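Local coordinates for protein putative transcriptional regulator (Methanosarcina mazei, PDB 3R0A) that probably acts as a DNA-binding transcriptional regulator, built round a winged helix-turn-helix domain, though its targets are not established, at residues L22-T25 with K26-N30; L54-S57 with T58-S62; V63-L66 with H67-I71; K89-S92 with K93-R97. One frame throughout, in Å; residues are numbered along the deposited sequence.

Contact 1 of 4, residues L22-T25 with K26-N30; sequences LNLT and KADLN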
# COMPACT_ATOMS: atom_id res chain seq x y z
N LEU B 22 -7.75 -6.69 -9.17
CA LEU B 22 -8.34 -7.04 -10.43
C LEU B 22 -9.84 -7.27 -10.22
O LEU B 22 -10.56 -7.63 -11.15
CB LEU B 22 -7.64 -8.30 -10.98
CG LEU B 22 -6.17 -8.16 -11.41
CD1 LEU B 22 -5.64 -9.47 -11.94
CD2 LEU B 22 -6.02 -7.09 -12.48
N ASN B 23 -10.28 -7.07 -8.98
CA ASN B 23 -11.68 -7.22 -8.59
C ASN B 23 -12.24 -8.58 -8.98
O ASN B 23 -13.26 -8.66 -9.66
CB ASN B 23 -12.54 -6.10 -9.18
CG ASN B 23 -13.90 -6.04 -8.54
OD1 ASN B 23 -14.05 -6.34 -7.33
ND2 ASN B 23 -14.91 -5.72 -9.34
N LEU B 24 -11.57 -9.63 -8.51
CA LEU B 24 -11.90 -11.01 -8.86
C LEU B 24 -12.65 -11.72 -7.73
O LEU B 24 -12.25 -11.64 -6.57
CB LEU B 24 -10.60 -11.79 -9.16
CG LEU B 24 -9.62 -11.23 -10.19
CD1 LEU B 24 -8.42 -12.12 -10.48
CD2 LEU B 24 -10.31 -10.99 -11.50
N THR B 25 -13.69 -12.46 -8.05
CA THR B 25 -14.18 -13.46 -7.08
C THR B 25 -13.24 -14.65 -6.99
O THR B 25 -12.31 -14.78 -7.78
CB THR B 25 -15.53 -14.02 -7.47
OG1 THR B 25 -15.40 -14.65 -8.74
CG2 THR B 25 -16.56 -12.91 -7.55
N LYS B 26 -13.50 -15.52 -6.02
CA LYS B 26 -12.84 -16.82 -5.86
C LYS B 26 -12.79 -17.57 -7.19
O LYS B 26 -11.74 -18.06 -7.62
CB LYS B 26 -13.62 -17.63 -4.80
CG LYS B 26 -12.94 -18.92 -4.26
CD LYS B 26 -11.92 -18.69 -3.12
CE LYS B 26 -12.58 -18.43 -1.75
NZ LYS B 26 -11.53 -18.26 -0.69
N ALA B 27 -13.95 -17.59 -7.85
CA ALA B 27 -14.15 -18.28 -9.11
C ALA B 27 -13.38 -17.65 -10.26
O ALA B 27 -12.69 -18.38 -10.98
CB ALA B 27 -15.65 -18.34 -9.42
N ASP B 28 -13.46 -16.31 -10.42
CA ASP B 28 -12.70 -15.58 -11.45
C ASP B 28 -11.24 -15.89 -11.34
O ASP B 28 -10.52 -15.98 -12.35
CB ASP B 28 -12.79 -14.05 -11.31
CG ASP B 28 -14.17 -13.50 -11.52
OD1 ASP B 28 -15.00 -14.15 -12.21
OD2 ASP B 28 -14.42 -12.39 -10.98
N LEU B 29 -10.77 -15.97 -10.11
CA LEU B 29 -9.37 -16.17 -9.87
C LEU B 29 -8.98 -17.58 -10.28
O LEU B 29 -7.98 -17.78 -10.99
CB LEU B 29 -9.04 -15.90 -8.39
CG LEU B 29 -7.65 -16.38 -7.99
CD1 LEU B 29 -6.56 -15.42 -8.53
CD2 LEU B 29 -7.56 -16.59 -6.49
N ASN B 30 -9.78 -18.55 -9.84
CA ASN B 30 -9.65 -19.95 -10.26
C ASN B 30 -9.75 -20.15 -11.77
O ASN B 30 -9.10 -21.03 -12.33
CB ASN B 30 -10.65 -20.84 -9.54
CG ASN B 30 -10.15 -21.27 -8.17
OD1 ASN B 30 -10.93 -21.74 -7.34
ND2 ASN B 30 -8.86 -21.11 -7.92
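A capping box formed by Thr25 and Asp28 opens helix 26-37, directly after the turn that ends helix 14-22. Two reciprocal bonds define it. Thr25 OG1 accepts the amide of Asp28, with Asp28 N at 3.1 Å from Thr25 OG1 and an almost straight N-H···O angle of 174°. In return the amide of Thr25 donates a hydrogen bond to the carboxylate, Thr25 N lying 3.0 Å from Asp28 OD2. That donor approaches from above the carboxylate plane, 47° out of it. The threonine hydroxyl can face the helix because chi1 of 60° sets OG1 between the backbone N and the carbonyl carbon, while CG2 is turned toward the side of the backbone N. The first regular helical bond follows, Leu29 N to Thr25 O at 3.0 Å. Beneath the polar box runs an apolar seam: Leu24 CB lies 3.8 Å from Asp28 CB, and Leu24 CD1 meets Leu29 CD1 at 4.3 Å. Leu24 also packs on Met32. The carboxylate is gripped beyond the cap as well, by a salt bridge from Lys65 to OD2 and a hydrogen bond from Ser62 to OD1, which are likely to keep it ionised and fixed in rotation although it is buried. On the upstream side Asn23, with positive phi, is the C-prime residue of a Schellman motif that closes helix 14-22. A Schellman end followed within two residues by a capping box is a compact helix-to-helix connection, here leading into what is probably the first helix of a winged helix-turn-helix fold.

Contact 2 of 4, residues L54-S57 with T58-S62; sequences LDVS and TVQRS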
# COMPACT_ATOMS: atom_id res chain seq x y z
N LEU B 54 -18.13 -26.27 -13.01
CA LEU B 54 -18.81 -24.99 -12.97
C LEU B 54 -19.80 -24.79 -14.11
O LEU B 54 -19.61 -25.33 -15.21
CB LEU B 54 -17.77 -23.87 -12.98
CG LEU B 54 -17.91 -22.71 -11.99
CD1 LEU B 54 -17.78 -23.16 -10.51
CD2 LEU B 54 -16.87 -21.64 -12.32
N ASP B 55 -20.85 -24.02 -13.85
CA ASP B 55 -21.85 -23.74 -14.86
C ASP B 55 -21.34 -22.71 -15.84
O ASP B 55 -20.85 -21.65 -15.44
CB ASP B 55 -23.17 -23.28 -14.23
CG ASP B 55 -22.96 -22.29 -13.08
OD1 ASP B 55 -22.60 -22.73 -11.96
OD2 ASP B 55 -23.18 -21.08 -13.29
N VAL B 56 -21.44 -23.04 -17.12
CA VAL B 56 -21.01 -22.19 -18.23
C VAL B 56 -21.22 -20.70 -17.95
O VAL B 56 -20.38 -19.88 -18.28
CB VAL B 56 -21.71 -22.61 -19.56
CG1 VAL B 56 -21.70 -21.49 -20.61
CG2 VAL B 56 -21.06 -23.87 -20.12
N SER B 57 -22.34 -20.37 -17.33
CA SER B 57 -22.72 -18.98 -17.12
C SER B 57 -21.72 -18.24 -16.26
O SER B 57 -21.37 -17.10 -16.58
CB SER B 57 -24.13 -18.88 -16.53
OG SER B 57 -24.25 -19.66 -15.35
N THR B 58 -21.27 -18.86 -15.16
CA THR B 58 -20.27 -18.22 -14.31
C THR B 58 -18.90 -18.19 -14.97
O THR B 58 -18.18 -17.20 -14.84
CB THR B 58 -20.19 -18.80 -12.87
OG1 THR B 58 -19.86 -20.19 -12.91
CG2 THR B 58 -21.50 -18.60 -12.14
N VAL B 59 -18.55 -19.26 -15.70
CA VAL B 59 -17.30 -19.30 -16.47
C VAL B 59 -17.28 -18.22 -17.56
O VAL B 59 -16.25 -17.59 -17.79
CB VAL B 59 -17.05 -20.71 -17.08
CG1 VAL B 59 -15.79 -20.73 -17.92
CG2 VAL B 59 -16.93 -21.74 -15.99
N GLN B 60 -18.43 -17.99 -18.19
CA GLN B 60 -18.59 -16.92 -19.19
C GLN B 60 -18.40 -15.54 -18.56
O GLN B 60 -17.87 -14.63 -19.18
CB GLN B 60 -19.96 -16.98 -19.87
CG GLN B 60 -20.02 -17.90 -21.07
CD GLN B 60 -19.24 -17.39 -22.31
OE1 GLN B 60 -19.08 -18.14 -23.28
NE2 GLN B 60 -18.78 -16.13 -22.28
N ARG B 61 -18.86 -15.41 -17.34
CA ARG B 61 -18.82 -14.17 -16.62
C ARG B 61 -17.37 -13.81 -16.25
O ARG B 61 -16.96 -12.66 -16.40
CB ARG B 61 -19.69 -14.32 -15.37
CG ARG B 61 -20.35 -13.05 -14.89
CD ARG B 61 -20.99 -13.22 -13.49
NE ARG B 61 -22.05 -14.24 -13.45
CZ ARG B 61 -23.16 -14.24 -14.20
NH1 ARG B 61 -23.37 -13.29 -15.11
NH2 ARG B 61 -24.05 -15.22 -14.06
N SER B 62 -16.61 -14.79 -15.77
CA SER B 62 -15.21 -14.57 -15.36
C SER B 62 -14.42 -14.18 -16.57
O SER B 62 -13.61 -13.25 -16.54
CB SER B 62 -14.60 -15.84 -14.77
OG SER B 62 -15.48 -16.48 -13.85
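Thr58 and Asp55 meet at the N-terminus of helix 56-68, the helix that follows 45-51 in the probable helix-turn-helix unit and so may correspond to the recognition helix. Asp55 is the N-cap. With chi1 at 42° its CG sits between the backbone N and the carbonyl carbon, which swings the carboxylate over the first turn; even so, the capping bond from Thr58 N to Asp55 OD2 is weak at 3.5 Å. The same carboxylate oxygen lies against the threonine methyl, Asp55 OD2 to Thr58 CG2 being 3.2 Å. Thr58 places its two branches on different tasks: CG2 is anti to the carbonyl carbon and faces the aspartate, whereas OG1, at chi1 of 60°, donates to Asp55 O over 3.1 Å, in the carbonyl plane and on a lone pair. Leu54 crosses Thr58 at about a right angle, its chi1 of -134° lying away from any staggered position, and brings CG to 3.3 Å from Thr58 OG1. Its CD2 branch continues to Val59 CG2, at 3.7 Å, and Val59 also packs on Leu48 of helix 45-51. Val56 and Gln60 run side by side, and the bend of Gln60 at chi2 leads its amide off to Thr45, whose hydroxyl bonds OE1. Farther along, Arg61 folds back at chi3, so that Ser57 O lies 4.0 Å above the plane of its guanidinium, over the centre of the group.

Contact 3 of 4, residues V63-L66 with H67-I71; sequences VKKL and HEKEI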
# COMPACT_ATOMS: atom_id res chain seq x y z
N VAL B 63 -14.70 -14.89 -17.66
CA VAL B 63 -13.92 -14.83 -18.87
C VAL B 63 -14.17 -13.52 -19.56
O VAL B 63 -13.27 -12.95 -20.16
CB VAL B 63 -14.19 -16.07 -19.75
CG1 VAL B 63 -14.39 -15.72 -21.19
CG2 VAL B 63 -13.06 -17.07 -19.59
N LYS B 64 -15.40 -13.02 -19.43
CA LYS B 64 -15.74 -11.73 -20.00
C LYS B 64 -15.03 -10.60 -19.29
O LYS B 64 -14.50 -9.70 -19.92
CB LYS B 64 -17.25 -11.52 -19.96
CG LYS B 64 -17.70 -10.12 -20.34
CD LYS B 64 -19.15 -10.11 -20.84
CE LYS B 64 -19.86 -8.80 -20.49
NZ LYS B 64 -20.48 -8.91 -19.14
N LYS B 65 -15.06 -10.65 -17.96
CA LYS B 65 -14.41 -9.68 -17.12
C LYS B 65 -12.89 -9.61 -17.38
O LYS B 65 -12.32 -8.54 -17.45
CB LYS B 65 -14.65 -10.04 -15.65
CG LYS B 65 -14.24 -8.94 -14.65
CD LYS B 65 -14.20 -9.45 -13.21
CE LYS B 65 -15.58 -9.47 -12.55
NZ LYS B 65 -15.43 -10.01 -11.15
N LEU B 66 -12.26 -10.77 -17.53
CA LEU B 66 -10.82 -10.88 -17.68
C LEU B 66 -10.41 -10.30 -19.00
O LEU B 66 -9.52 -9.45 -19.07
CB LEU B 66 -10.39 -12.34 -17.58
CG LEU B 66 -10.47 -12.94 -16.18
CD1 LEU B 66 -9.84 -14.32 -16.14
CD2 LEU B 66 -9.79 -11.98 -15.19
N HIS B 67 -11.11 -10.72 -20.04
CA HIS B 67 -11.01 -10.09 -21.34
C HIS B 67 -11.18 -8.56 -21.26
O HIS B 67 -10.37 -7.83 -21.86
CB HIS B 67 -12.00 -10.70 -22.36
CG HIS B 67 -12.01 -9.98 -23.67
ND1 HIS B 67 -10.97 -10.05 -24.57
CD2 HIS B 67 -12.91 -9.11 -24.20
CE1 HIS B 67 -11.23 -9.26 -25.60
NE2 HIS B 67 -12.40 -8.69 -25.41
N GLU B 68 -12.20 -8.06 -20.54
CA GLU B 68 -12.39 -6.60 -20.38
C GLU B 68 -11.24 -5.95 -19.62
O GLU B 68 -10.94 -4.77 -19.82
CB GLU B 68 -13.74 -6.25 -19.71
CG GLU B 68 -14.96 -6.38 -20.65
CD GLU B 68 -16.34 -6.27 -19.93
OE1 GLU B 68 -16.55 -6.86 -18.84
OE2 GLU B 68 -17.23 -5.58 -20.49
N LYS B 69 -10.60 -6.72 -18.73
CA LYS B 69 -9.51 -6.22 -17.92
C LYS B 69 -8.15 -6.44 -18.56
O LYS B 69 -7.13 -6.13 -17.95
CB LYS B 69 -9.56 -6.82 -16.52
CG LYS B 69 -10.70 -6.25 -15.69
CD LYS B 69 -10.62 -6.64 -14.26
CE LYS B 69 -11.83 -6.10 -13.49
NZ LYS B 69 -11.60 -4.68 -13.03
N GLU B 70 -8.16 -6.97 -19.79
CA GLU B 70 -6.96 -7.22 -20.61
C GLU B 70 -6.04 -8.30 -20.05
O GLU B 70 -4.84 -8.32 -20.33
CB GLU B 70 -6.15 -5.95 -20.90
CG GLU B 70 -6.97 -4.66 -20.96
CD GLU B 70 -7.42 -4.24 -22.34
OE1 GLU B 70 -7.34 -5.06 -23.29
OE2 GLU B 70 -7.88 -3.06 -22.46
N ILE B 71 -6.61 -9.20 -19.26
CA ILE B 71 -5.85 -10.36 -18.78
C ILE B 71 -5.85 -11.49 -19.84
O ILE B 71 -4.99 -12.38 -19.82
CB ILE B 71 -6.47 -10.94 -17.50
CG1 ILE B 71 -6.52 -9.90 -16.37
CG2 ILE B 71 -5.80 -12.30 -17.14
CD1 ILE B 71 -5.28 -8.98 -16.20
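Leu66 and Ile71 cross obliquely where helix 56-68 ends in a Schellman motif, with Glu70 taking positive phi. Leu66 CD2 comes within 4.1 Å of Ile71 CG1, and both side chains reach Met32 of helix 26-37. Leu66 O receives Ile71 N at 2.9 Å from above its carbonyl plane, and a weaker bond from Lys69 N. Two other pairs lie side by side along the helix, each pointing the same way. In the first, Lys64 has CG anti to the backbone N (chi1 171°) and runs beside the extended Glu68, Lys64 CG 3.8 Å from Glu68 OE1; the charged ends stay apart, Lys64 NZ being 4.4 Å from Glu68 OE1, too far for a salt bridge. In the second, the chains of Lys65 and Lys69 touch through methylenes, Lys65 CG to Lys69 CE 3.9 Å, while their ammonium groups diverge to 6.8 Å between Lys65 NZ and Lys69 NZ. Lys65 turns at chi3 toward Asp28, with which it forms a salt bridge, and toward Asn23 O. A serine in place of Lys69 would probably open a gap beside CG and CD of Lys65, leaving that chain positioned mainly by its salt bridge. The chemistry implies three roles: Leu66 and Ile71 add hydrocarbon to the core, Lys65 and Lys69 run methylene to methylene toward the turn at 22-28, where the charge of Lys65 is probably balanced by Asp28, and Lys64 with Glu68 lies on the exposed side.

Contact 4 of 4, residues K89-S92 with K93-R97; sequences KIYS and KNQIR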
# COMPACT_ATOMS: atom_id res chain seq x y z
N LYS B 89 -6.85 -16.89 -24.79
CA LYS B 89 -5.49 -17.28 -24.36
C LYS B 89 -4.93 -16.24 -23.37
O LYS B 89 -4.99 -15.04 -23.61
CB LYS B 89 -4.55 -17.54 -25.56
CG LYS B 89 -3.21 -18.22 -25.23
CD LYS B 89 -2.00 -17.28 -25.38
CE LYS B 89 -1.41 -17.31 -26.79
NZ LYS B 89 -0.23 -18.22 -26.83
N ILE B 90 -4.42 -16.72 -22.24
CA ILE B 90 -3.92 -15.80 -21.22
C ILE B 90 -2.70 -15.06 -21.76
O ILE B 90 -1.86 -15.67 -22.40
CB ILE B 90 -3.67 -16.51 -19.86
CG1 ILE B 90 -3.53 -15.48 -18.73
CG2 ILE B 90 -2.48 -17.55 -19.95
CD1 ILE B 90 -4.16 -15.91 -17.45
N TYR B 91 -2.64 -13.74 -21.58
CA TYR B 91 -1.42 -12.99 -21.90
C TYR B 91 -0.22 -13.41 -21.05
O TYR B 91 -0.36 -14.10 -20.05
CB TYR B 91 -1.66 -11.50 -21.74
CG TYR B 91 -2.44 -10.85 -22.87
CD1 TYR B 91 -2.00 -10.92 -24.19
CD2 TYR B 91 -3.61 -10.13 -22.60
CE1 TYR B 91 -2.72 -10.30 -25.20
CE2 TYR B 91 -4.33 -9.51 -23.59
CZ TYR B 91 -3.89 -9.60 -24.89
OH TYR B 91 -4.62 -8.98 -25.88
N SER B 92 0.98 -13.01 -21.47
CA SER B 92 2.23 -13.30 -20.74
C SER B 92 2.17 -12.87 -19.27
O SER B 92 1.43 -11.95 -18.89
CB SER B 92 3.40 -12.59 -21.40
OG SER B 92 3.17 -11.19 -21.38
N LYS B 93 2.97 -13.54 -18.44
CA LYS B 93 3.09 -13.23 -17.01
C LYS B 93 3.50 -11.75 -16.77
O LYS B 93 3.55 -11.29 -15.61
CB LYS B 93 4.10 -14.19 -16.37
CG LYS B 93 3.75 -15.70 -16.49
CD LYS B 93 4.14 -16.30 -17.86
CE LYS B 93 3.88 -17.81 -17.92
NZ LYS B 93 5.03 -18.63 -17.38
N ASN B 94 3.71 -11.01 -17.85
CA ASN B 94 4.42 -9.74 -17.83
C ASN B 94 3.60 -8.56 -18.31
O ASN B 94 3.76 -7.42 -17.83
CB ASN B 94 5.66 -9.85 -18.73
CG ASN B 94 6.82 -9.10 -18.18
OD1 ASN B 94 7.49 -9.55 -17.24
ND2 ASN B 94 7.08 -7.92 -18.75
N GLN B 95 2.74 -8.81 -19.29
CA GLN B 95 1.76 -7.83 -19.71
C GLN B 95 0.85 -7.56 -18.50
O GLN B 95 0.23 -6.51 -18.38
CB GLN B 95 0.93 -8.38 -20.88
CG GLN B 95 1.69 -8.57 -22.21
CD GLN B 95 0.75 -8.84 -23.40
OE1 GLN B 95 1.07 -9.64 -24.29
NE2 GLN B 95 -0.41 -8.18 -23.40
N ILE B 96 0.84 -8.54 -17.60
CA ILE B 96 -0.10 -8.64 -16.53
C ILE B 96 0.48 -8.02 -15.25
O ILE B 96 -0.21 -7.28 -14.54
CB ILE B 96 -0.52 -10.13 -16.36
CG1 ILE B 96 -1.51 -10.51 -17.48
CG2 ILE B 96 -1.08 -10.43 -14.97
CD1 ILE B 96 -1.70 -12.00 -17.70
N ARG B 97 1.74 -8.33 -14.99
CA ARG B 97 2.50 -7.68 -13.96
C ARG B 97 2.27 -6.17 -14.10
O ARG B 97 1.90 -5.49 -13.16
CB ARG B 97 3.97 -8.08 -14.12
CG ARG B 97 5.03 -7.20 -13.44
CD ARG B 97 6.28 -7.07 -14.33
NE ARG B 97 7.00 -5.83 -14.03
CZ ARG B 97 7.91 -5.24 -14.82
NH1 ARG B 97 8.24 -5.77 -16.00
NH2 ARG B 97 8.49 -4.11 -14.42
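Tyr91 and Gln95 face each other where strand 84-90, the second strand of the probable wing hairpin, passes into the long helix 93-119 through an N-cap at Ser92. The hydrogen bonds are mainly those of the cap. Ser92 OG accepts from Gln95 N at 3.2 Å with an N-H···O angle of 158°, and Ser92 O adds a weak bond from the same amide. The hydroxyl is aimed at the turn by a chi1 of 60°, and it also lies close to the methylene Gln95 CG. Tyr91 also pairs with Ile71 through backbone hydrogen bonding. Next comes the amide-aromatic contact. Gln95 extends beyond CG and lays its amide obliquely over one face of the Tyr91 ring, the two planes 38° apart. Its nitrogen stands off-centre, toward the rim, and is nearest to the CD1 side: Gln95 NE2 to Tyr91 CD1 is 3.3 Å. A valine in place of Tyr91 lacks the ring, and the glutamine amide would probably lose its support and be free to turn. The apolar contacts lie round Ile96. Its CD1 is 4.1 Å from Tyr91 CB and 4.1 Å from Ile90 CG1, the two isoleucine side chains crossing at about a right angle. Ile90 in turn is buried against Met32, Phe35 and Leu36 of helix 26-37, tying the start of the long helix to the core of the domain. The methyl that reaches Ile90 bears on the backbone as well, Ile96 CD1 standing 3.3 Å from Ser92 O and 3.4 Å from Tyr91 O.

In the fold
Contacts 1, 2 and 4 lie at helix starts and contact 3 at a helix end, while contact 1 also spans the close of helix 14-22. Contacts 1, 3 and 4 are partly buried; contact 2 is at the surface. Of the three caps only contact 1 forms a capping box, and its buried aspartate is tied to contacts 2 and 3 by Ser62 and Lys65. Contacts 2 and 3 occupy opposite ends of helix 56-68: contact 2 is a cap whose amide bonds to Asp55 are weak, whereas contact 3 adds hydrocarbon to the core. Contacts 3 and 4 meet through Ile71 and Tyr91, while contacts 2 and 4 lie about 21 Å apart between centres.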